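Local atomic coordinates of phytase (Citrobacter braakii, PDB entry 3ZHC), a protein that is called a phytase and belongs to branch 2 of the histidine phosphatase superfamily, with helices packed around a mixed beta-sheet. Residues K358-T362 / S363-D367; Q82-R85 / L86-T89; V374-L378 / R379-D383. The protein carries 2 engineered substitutions. All blocks are in the same frame, centred on the assembly; numbering follows the deposited sequence.

How the contacts relate
Along the chain contact 2 comes first, in helix 71-90, followed by contact 1 in the hairpin of strands 353-361 and 366-375, and then contact 3, where strand 366-375 ends and helix 378-382 begins. Contacts 1 and 3 thus lie toward the two ends of one strand, their centres about 34 Å apart. Helix 71-90 packs on the same mixed sheet and bridges them: the centre of contact 2 is about 22 Å from that of contact 1 and about 17 Å from that of contact 3. One helix therefore packs against both the hairpin, where Trp87 CH2 lies 4.3 Å from Trp359 CZ2, and the far end of strand 366-375, where Gln84 NE2 meets Val374 CG2 at 4.0 Å.

Contact 1. Residues K358-T362 / S363-D367; sequences KWKRT and SDNTD
Lys360 and Asp367 face each other as an antiparallel non-hydrogen-bonded pair, their CA atoms 4.6 Å apart, where strands 353-361 and 366-375 approach their connecting turn. One step nearer the turn, Arg361 N gives a nearly straight hydrogen bond (173°) to Thr366 O at 2.9 Å. Arg361 O receives only a weak, bent bond from Asn365 N. Asn365 has left-handed backbone angles, which asparagine tolerates better than most residues, and this lets the chain turn back.

The side chains of Lys358, Lys360 and Asp367 share one face of the hairpin. Lys358 is fully extended and brings CE to 3.7 Å from Asp367 CG; its NZ bonds to Leu300 O and stays 4.2 Å from Asp367 OD2, too far for a salt bridge. Lys360 meets the same carboxylate with its aliphatic part, CG lying against Asp367 OD1.

On the face with Arg361 and Thr366, Arg361 bends at chi3 and lays CD 3.1 Å from Asp364 OD1 and close to Ser363 OG. Its NH1 then meets Asp364 OD2 at 3.4 Å, a long, weak salt bridge in which the oxygen lies at the guanidinium edge and the two planes are 35° apart. Thr366 OG1 donates to Asp364 OD1 at 2.6 Å, coming in above the carboxylate plane, and itself accepts from Trp368 NE1.

Asp364 suits the turn because OD1 also takes a weak bond from Thr366 N while OD2 meets the guanidinium. The Arg361-Thr366 backbone bond thus joins the arms, the hydroxyl bond braces the returning arm, and the charge pair probably adds little at this exposed surface.

Contact 2. Residues Q82-R85 / L86-T89; sequences QYQR and LWFT
Gln84 and Phe88 sit one turn apart on the alpha-helix 71-90, which packs against the mixed sheet of this histidine-phosphatase fold. Gln84 CB lies 3.7 Å from Phe88 CE2. The chain then bends at chi2 (-69°), which turns the amide back over the ring: CD comes to 4.0 Å from Phe88 CZ, and OE1 stands above the same face, nearer its border than its centre. Amide and ring planes are only 14° apart, so the flat groups lie almost parallel. OE1 also approaches Trp87 CE3, at 4.1 Å, while NE2 points to the sheet and donates a hydrogen bond to Glu353 OE1 on strand 353-361. Glutamine suits this buried place, since its flat amide packs on an aromatic face and still satisfies a polar partner.

Tyr83 and Trp87 run side by side in the same direction. The two ring systems are tilted by just 17°, yet displaced so far (centroids 5.8 Å apart) that little of one lies above the other. Tyr83 OH lies over the indole face, 4.1 Å from Trp87 CD1, and Lys395 makes a cation-pi contact with that indole. Phe88 and Trp87 both touch Leu30 of strand 28-38, as fits large aromatic groups on the sheet-facing side of a helix.

At the end of this stretch Thr89 grips the backbone twice: OG1 donates to Arg85 O at 2.7 Å and Thr89 N to the same oxygen at 3.0 Å, the two donors arriving from opposite faces of the carbonyl plane.

Contact 3. Residues V374-L378 / R379-D383; sequences VYQTL and RDMRD
Thr377 caps the N-terminus of helix 378-382: its OG1 accepts a hydrogen bond from Asp380 N at 3.2 Å. The hydroxyl is placed there by chi1 of 58°, which sets OG1 between the backbone N and the carbonyl carbon. In the other direction the link runs through water: a water accepts from Thr377 N at 2.8 Å and donates to Asp380 OD2, taking the place of the direct return bond of a capping box. The first helical turn follows, with Met381 N bonding to Thr377 O and Arg382 N to Leu378 O at 2.9 Å, the latter nearly straight (172°).

A second water joins Gln376 NE2 to Asp380 O, while that NE2 also bonds Leu76 O of helix 71-90. Farther out the contact is mostly van der Waals. Met381 extends back along the incoming chain, its CG 4.0 Å from Gln376 CB and its methyl CE resting 3.4 Å from Gln376 O, a carbonyl oxygen that Gln344 NE2 already bonds. Leu378 and Met381 both pack on Ala247 of helix 231-247.

Thr377 OG1 thus serves a first-turn N-H that has no preceding turn to accept it, while Asp380, through water, serves the N-H of the cap residue itself; the helix start would probably stabilise its negative charge.

Contact 1. Residues K358-T362 / S363-D367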
loop_
_atom_site.group_PDB
_atom_site.type_symbol
_atom_site.label_atom_id
_atom_site.label_comp_id
_atom_site.label_asym_id
_atom_site.label_seq_id
_atom_site.Cartn_x
_atom_site.Cartn_y
_atom_site.Cartn_z
ATOM N N LYS B 358 -7.995 3.885 -27.413
ATOM C CA LYS B 358 -7.429 4.785 -28.434
ATOM C C LYS B 358 -8.372 5.982 -28.598
ATOM O O LYS B 358 -9.502 5.825 -29.080
ATOM C CB LYS B 358 -7.236 4.081 -29.765
ATOM C CG LYS B 358 -6.518 4.932 -30.840
ATOM C CD LYS B 358 -6.321 4.126 -32.085
ATOM C CE LYS B 358 -5.712 4.916 -33.177
ATOM N NZ LYS B 358 -5.723 4.141 -34.476
ATOM N N TRP B 359 -7.892 7.163 -28.186
ATOM C CA TRP B 359 -8.619 8.420 -28.299
ATOM C C TRP B 359 -8.014 9.285 -29.414
ATOM O O TRP B 359 -6.777 9.375 -29.530
ATOM C CB TRP B 359 -8.557 9.185 -26.982
ATOM C CG TRP B 359 -9.291 8.549 -25.887
ATOM C CD1 TRP B 359 -8.823 7.595 -25.029
ATOM C CD2 TRP B 359 -10.641 8.810 -25.507
ATOM N NE1 TRP B 359 -9.805 7.243 -24.132
ATOM C CE2 TRP B 359 -10.934 7.975 -24.400
ATOM C CE3 TRP B 359 -11.642 9.675 -25.994
ATOM C CZ2 TRP B 359 -12.193 7.973 -23.765
ATOM C CZ3 TRP B 359 -12.907 9.677 -25.357
ATOM C CH2 TRP B 359 -13.163 8.830 -24.257
ATOM N N LYS B 360 -8.877 9.917 -30.228
ATOM C CA LYS B 360 -8.445 10.858 -31.274
ATOM C C LYS B 360 -8.774 12.264 -30.795
ATOM O O LYS B 360 -9.927 12.541 -30.448
ATOM C CB LYS B 360 -9.138 10.597 -32.613
ATOM C CG LYS B 360 -8.579 11.469 -33.790
ATOM C CD LYS B 360 -9.331 11.260 -35.113
ATOM C CE LYS B 360 -10.715 11.949 -35.109
ATOM N NZ LYS B 360 -11.399 11.899 -36.467
ATOM N N ARG B 361 -7.767 13.142 -30.770
ATOM C CA ARG B 361 -7.970 14.552 -30.427
ATOM C C ARG B 361 -8.543 15.198 -31.681
ATOM O O ARG B 361 -7.927 15.128 -32.750
ATOM C CB ARG B 361 -6.666 15.200 -30.019
ATOM C CG ARG B 361 -6.761 16.680 -29.583
ATOM C CD ARG B 361 -5.352 17.302 -29.473
ATOM N NE ARG B 361 -4.744 17.209 -28.151
ATOM C CZ ARG B 361 -3.430 17.335 -27.899
ATOM N NH1 ARG B 361 -2.528 17.553 -28.886
ATOM N NH2 ARG B 361 -3.002 17.237 -26.640
ATOM N N THR B 362 -9.723 15.816 -31.547
ATOM C CA THR B 362 -10.447 16.439 -32.686
ATOM C C THR B 362 -9.695 17.588 -33.353
ATOM O O THR B 362 -9.683 17.682 -34.588
ATOM C CB THR B 362 -11.836 16.992 -32.245
ATOM O OG1 THR B 362 -12.533 16.005 -31.486
ATOM C CG2 THR B 362 -12.683 17.401 -33.464
ATOM N N SER B 363 -9.076 18.449 -32.534
ATOM C CA SER B 363 -8.392 19.679 -33.031
ATOM C C SER B 363 -7.262 19.447 -34.057
ATOM O O SER B 363 -7.050 20.296 -34.945
ATOM C CB SER B 363 -7.858 20.511 -31.854
ATOM O OG SER B 363 -6.965 19.753 -31.064
ATOM N N ASP B 364 -6.548 18.318 -33.942
ATOM C CA ASP B 364 -5.434 17.972 -34.898
ATOM C C ASP B 364 -5.412 16.497 -35.410
ATOM O O ASP B 364 -4.464 16.097 -36.097
ATOM C CB ASP B 364 -4.070 18.356 -34.270
ATOM C CG ASP B 364 -3.839 17.723 -32.897
ATOM O OD1 ASP B 364 -4.643 16.852 -32.498
ATOM O OD2 ASP B 364 -2.852 18.103 -32.218
ATOM N N ASN B 365 -6.455 15.717 -35.082
ATOM C CA ASN B 365 -6.553 14.286 -35.453
ATOM C C ASN B 365 -5.351 13.412 -34.967
ATOM O O ASN B 365 -4.997 12.420 -35.613
ATOM C CB ASN B 365 -6.818 14.151 -36.970
ATOM C CG ASN B 365 -8.092 14.917 -37.418
ATOM O OD1 ASN B 365 -8.900 15.372 -36.584
ATOM N ND2 ASN B 365 -8.267 15.054 -38.727
ATOM N N THR B 366 -4.757 13.805 -33.821
ATOM C CA THR B 366 -3.663 13.067 -33.182
ATOM C C THR B 366 -4.235 11.949 -32.315
ATOM O O THR B 366 -5.213 12.165 -31.593
ATOM C CB THR B 366 -2.778 13.971 -32.285
ATOM O OG1 THR B 366 -3.603 14.726 -31.410
ATOM C CG2 THR B 366 -1.955 14.922 -33.125
ATOM N N ASP B 367 -3.617 10.765 -32.382
ATOM C CA ASP B 367 -4.086 9.571 -31.645
ATOM C C ASP B 367 -3.334 9.383 -30.315
ATOM O O ASP B 367 -2.102 9.464 -30.268
ATOM C CB ASP B 367 -3.948 8.337 -32.517
ATOM C CG ASP B 367 -4.765 8.440 -33.819
ATOM O OD1 ASP B 367 -5.942 8.884 -33.769
ATOM O OD2 ASP B 367 -4.226 8.071 -34.886
#

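Contact 2. Residues Q82-R85 / L86-T89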
loop_
_atom_site.group_PDB
_atom_site.type_symbol
_atom_site.label_atom_id
_atom_site.label_comp_id
_atom_site.label_asym_id
_atom_site.label_seq_id
_atom_site.Cartn_x
_atom_site.Cartn_y
_atom_site.Cartn_z
ATOM N N GLN B 82 -22.262 -5.517 -19.656
ATOM C CA GLN B 82 -23.401 -4.590 -19.623
ATOM C C GLN B 82 -22.925 -3.168 -19.355
ATOM O O GLN B 82 -23.300 -2.250 -20.085
ATOM C CB GLN B 82 -24.436 -5.079 -18.569
ATOM C CG GLN B 82 -25.526 -4.102 -18.138
ATOM C CD GLN B 82 -26.529 -4.779 -17.191
ATOM O OE1 GLN B 82 -27.300 -5.662 -17.618
ATOM N NE2 GLN B 82 -26.524 -4.367 -15.888
ATOM N N TYR B 83 -22.098 -2.990 -18.313
ATOM C CA TYR B 83 -21.507 -1.657 -17.998
ATOM C C TYR B 83 -20.699 -1.125 -19.184
ATOM O O TYR B 83 -20.842 0.046 -19.550
ATOM C CB TYR B 83 -20.636 -1.699 -16.728
ATOM C CG TYR B 83 -19.726 -0.484 -16.534
ATOM C CD1 TYR B 83 -20.219 0.709 -16.000
ATOM C CD2 TYR B 83 -18.360 -0.536 -16.888
ATOM C CE1 TYR B 83 -19.378 1.840 -15.820
ATOM C CE2 TYR B 83 -17.517 0.588 -16.711
ATOM C CZ TYR B 83 -18.045 1.771 -16.176
ATOM O OH TYR B 83 -17.232 2.869 -15.997
ATOM N N GLN B 84 -19.860 -1.988 -19.771
ATOM C CA GLN B 84 -19.021 -1.587 -20.915
ATOM C C GLN B 84 -19.856 -1.237 -22.164
ATOM O O GLN B 84 -19.484 -0.316 -22.898
ATOM C CB GLN B 84 -17.945 -2.653 -21.241
ATOM C CG GLN B 84 -16.825 -2.860 -20.139
ATOM C CD GLN B 84 -15.848 -1.682 -19.980
ATOM O OE1 GLN B 84 -16.222 -0.518 -20.067
ATOM N NE2 GLN B 84 -14.595 -2.000 -19.727
ATOM N N ARG B 85 -20.968 -1.960 -22.395
ATOM C CA ARG B 85 -21.919 -1.620 -23.485
ATOM C C ARG B 85 -22.417 -0.176 -23.325
ATOM O O ARG B 85 -22.347 0.606 -24.257
ATOM C CB ARG B 85 -23.119 -2.578 -23.497
ATOM C CG ARG B 85 -24.196 -2.303 -24.600
ATOM C CD ARG B 85 -25.548 -2.970 -24.249
ATOM N NE ARG B 85 -26.607 -2.566 -25.187
ATOM C CZ ARG B 85 -26.811 -3.086 -26.418
ATOM N NH1 ARG B 85 -26.022 -4.070 -26.919
ATOM N NH2 ARG B 85 -27.823 -2.618 -27.174
ATOM N N LEU B 86 -22.914 0.141 -22.123
ATOM C CA LEU B 86 -23.436 1.489 -21.795
ATOM C C LEU B 86 -22.359 2.561 -21.890
ATOM O O LEU B 86 -22.603 3.644 -22.430
ATOM C CB LEU B 86 -24.067 1.507 -20.390
ATOM C CG LEU B 86 -25.322 0.630 -20.199
ATOM C CD1 LEU B 86 -25.604 0.366 -18.739
ATOM C CD2 LEU B 86 -26.558 1.266 -20.910
ATOM N N TRP B 87 -21.165 2.256 -21.370
ATOM C CA TRP B 87 -20.058 3.217 -21.378
ATOM C C TRP B 87 -19.522 3.449 -22.804
ATOM O O TRP B 87 -19.352 4.595 -23.207
ATOM C CB TRP B 87 -18.928 2.789 -20.429
ATOM C CG TRP B 87 -17.978 3.886 -20.193
ATOM C CD1 TRP B 87 -18.165 4.979 -19.372
ATOM C CD2 TRP B 87 -16.695 4.037 -20.774
ATOM N NE1 TRP B 87 -17.068 5.791 -19.414
ATOM C CE2 TRP B 87 -16.145 5.240 -20.267
ATOM C CE3 TRP B 87 -15.945 3.275 -21.674
ATOM C CZ2 TRP B 87 -14.878 5.696 -20.632
ATOM C CZ3 TRP B 87 -14.677 3.726 -22.042
ATOM C CH2 TRP B 87 -14.157 4.928 -21.521
ATOM N N PHE B 88 -19.266 2.368 -23.550
ATOM C CA PHE B 88 -18.788 2.491 -24.957
ATOM C C PHE B 88 -19.821 3.170 -25.891
ATOM O O PHE B 88 -19.438 3.870 -26.842
ATOM C CB PHE B 88 -18.372 1.129 -25.559
ATOM C CG PHE B 88 -17.127 0.498 -24.921
ATOM C CD1 PHE B 88 -16.006 1.274 -24.536
ATOM C CD2 PHE B 88 -17.065 -0.889 -24.734
ATOM C CE1 PHE B 88 -14.869 0.669 -23.959
ATOM C CE2 PHE B 88 -15.930 -1.497 -24.160
ATOM C CZ PHE B 88 -14.832 -0.716 -23.771
ATOM N N THR B 89 -21.110 2.954 -25.610
ATOM C CA THR B 89 -22.202 3.573 -26.378
ATOM C C THR B 89 -22.305 5.080 -26.080
ATOM O O THR B 89 -22.516 5.869 -27.000
ATOM C CB THR B 89 -23.573 2.837 -26.137
ATOM O OG1 THR B 89 -23.476 1.481 -26.596
ATOM C CG2 THR B 89 -24.724 3.534 -26.869
#

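Contact 3. Residues V374-L378 / R379-D383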
loop_
_atom_site.group_PDB
_atom_site.type_symbol
_atom_site.label_atom_id
_atom_site.label_comp_id
_atom_site.label_asym_id
_atom_site.label_seq_id
_atom_site.Cartn_x
_atom_site.Cartn_y
_atom_site.Cartn_z
ATOM N N VAL B 374 -10.466 -1.872 -15.100
ATOM C CA VAL B 374 -11.908 -1.953 -14.774
ATOM C C VAL B 374 -12.178 -3.285 -14.050
ATOM O O VAL B 374 -11.768 -4.354 -14.522
ATOM C CB VAL B 374 -12.781 -1.807 -16.033
ATOM C CG1 VAL B 374 -14.247 -1.972 -15.703
ATOM C CG2 VAL B 374 -12.532 -0.454 -16.675
ATOM N N TYR B 375 -12.871 -3.200 -12.912
ATOM C CA TYR B 375 -13.092 -4.335 -12.023
ATOM C C TYR B 375 -14.336 -4.134 -11.156
ATOM O O TYR B 375 -14.925 -3.059 -11.152
ATOM C CB TYR B 375 -11.888 -4.469 -11.099
ATOM C CG TYR B 375 -11.816 -3.341 -10.065
ATOM C CD1 TYR B 375 -11.410 -2.028 -10.430
ATOM C CD2 TYR B 375 -12.173 -3.574 -8.727
ATOM C CE1 TYR B 375 -11.359 -0.987 -9.464
ATOM C CE2 TYR B 375 -12.125 -2.545 -7.759
ATOM C CZ TYR B 375 -11.722 -1.265 -8.128
ATOM O OH TYR B 375 -11.681 -0.293 -7.190
ATOM N N GLN B 376 -14.709 -5.186 -10.424
ATOM C CA GLN B 376 -15.777 -5.135 -9.428
ATOM C C GLN B 376 -15.167 -5.273 -8.079
ATOM O O GLN B 376 -14.255 -6.107 -7.887
ATOM C CB GLN B 376 -16.759 -6.274 -9.629
ATOM C CG GLN B 376 -17.656 -6.100 -10.866
ATOM C CD GLN B 376 -17.950 -7.397 -11.562
ATOM O OE1 GLN B 376 -17.044 -8.146 -11.863
ATOM N NE2 GLN B 376 -19.227 -7.664 -11.838
ATOM N N THR B 377 -15.647 -4.476 -7.114
ATOM C CA THR B 377 -15.221 -4.628 -5.725
ATOM C C THR B 377 -15.690 -5.998 -5.227
ATOM O O THR B 377 -16.617 -6.596 -5.805
ATOM C CB THR B 377 -15.763 -3.513 -4.797
ATOM O OG1 THR B 377 -17.189 -3.488 -4.838
ATOM C CG2 THR B 377 -15.229 -2.144 -5.220
ATOM N N LEU B 378 -15.055 -6.497 -4.175
ATOM C CA LEU B 378 -15.402 -7.811 -3.605
ATOM C C LEU B 378 -16.866 -7.821 -3.103
ATOM O O LEU B 378 -17.569 -8.811 -3.236
ATOM C CB LEU B 378 -14.400 -8.195 -2.491
ATOM C CG LEU B 378 -14.456 -9.597 -1.861
ATOM C CD1 LEU B 378 -14.436 -10.694 -2.928
ATOM C CD2 LEU B 378 -13.310 -9.781 -0.870
ATOM N N ARG B 379 -17.288 -6.694 -2.536
ATOM C CA ARG B 379 -18.675 -6.455 -2.115
ATOM C C ARG B 379 -19.627 -6.566 -3.314
ATOM O O ARG B 379 -20.674 -7.225 -3.224
ATOM C CB ARG B 379 -18.779 -5.058 -1.497
ATOM C CG ARG B 379 -20.075 -4.710 -0.758
ATOM C CD ARG B 379 -20.157 -5.362 0.612
ATOM N NE ARG B 379 -20.855 -6.659 0.609
ATOM C CZ ARG B 379 -20.845 -7.532 1.624
ATOM N NH1 ARG B 379 -20.158 -7.287 2.769
ATOM N NH2 ARG B 379 -21.522 -8.669 1.506
ATOM N N ASP B 380 -19.254 -5.923 -4.439
ATOM C CA ASP B 380 -20.080 -5.969 -5.678
ATOM C C ASP B 380 -20.124 -7.373 -6.326
ATOM O O ASP B 380 -21.055 -7.670 -7.065
ATOM C CB ASP B 380 -19.624 -4.901 -6.712
ATOM C CG ASP B 380 -20.055 -3.443 -6.328
ATOM O OD1 ASP B 380 -20.608 -3.205 -5.216
ATOM O OD2 ASP B 380 -19.834 -2.530 -7.160
ATOM N N MET B 381 -19.117 -8.213 -6.052
ATOM C CA MET B 381 -19.131 -9.611 -6.488
ATOM C C MET B 381 -20.080 -10.366 -5.584
ATOM O O MET B 381 -21.002 -11.018 -6.060
ATOM C CB MET B 381 -17.744 -10.230 -6.429
ATOM C CG MET B 381 -16.782 -9.635 -7.449
ATOM S SD MET B 381 -15.115 -10.224 -7.286
ATOM C CE MET B 381 -14.326 -9.390 -8.682
ATOM N N ARG B 382 -19.833 -10.253 -4.276
ATOM C CA ARG B 382 -20.645 -10.871 -3.215
ATOM C C ARG B 382 -22.136 -10.622 -3.387
ATOM O O ARG B 382 -22.919 -11.552 -3.296
ATOM C CB ARG B 382 -20.196 -10.332 -1.835
ATOM C CG ARG B 382 -20.848 -10.972 -0.582
ATOM C CD ARG B 382 -20.512 -12.401 -0.488
ATOM N NE ARG B 382 -20.851 -13.018 0.806
ATOM C CZ ARG B 382 -20.506 -14.266 1.158
ATOM N NH1 ARG B 382 -19.802 -15.049 0.320
ATOM N NH2 ARG B 382 -20.859 -14.744 2.352
ATOM N N ASP B 383 -22.506 -9.370 -3.645
ATOM C CA ASP B 383 -23.913 -8.965 -3.828
ATOM C C ASP B 383 -24.443 -9.100 -5.263
ATOM O O ASP B 383 -25.649 -8.987 -5.474
ATOM C CB ASP B 383 -24.093 -7.494 -3.416
ATOM C CG ASP B 383 -23.713 -7.221 -1.977
ATOM O OD1 ASP B 383 -23.821 -8.109 -1.120
ATOM O OD2 ASP B 383 -23.302 -6.084 -1.706
HETATM O O HOH W 1 -21.144 -6.577 -9.805
HETATM O O HOH W 2 -17.491 -2.568 -8.151
#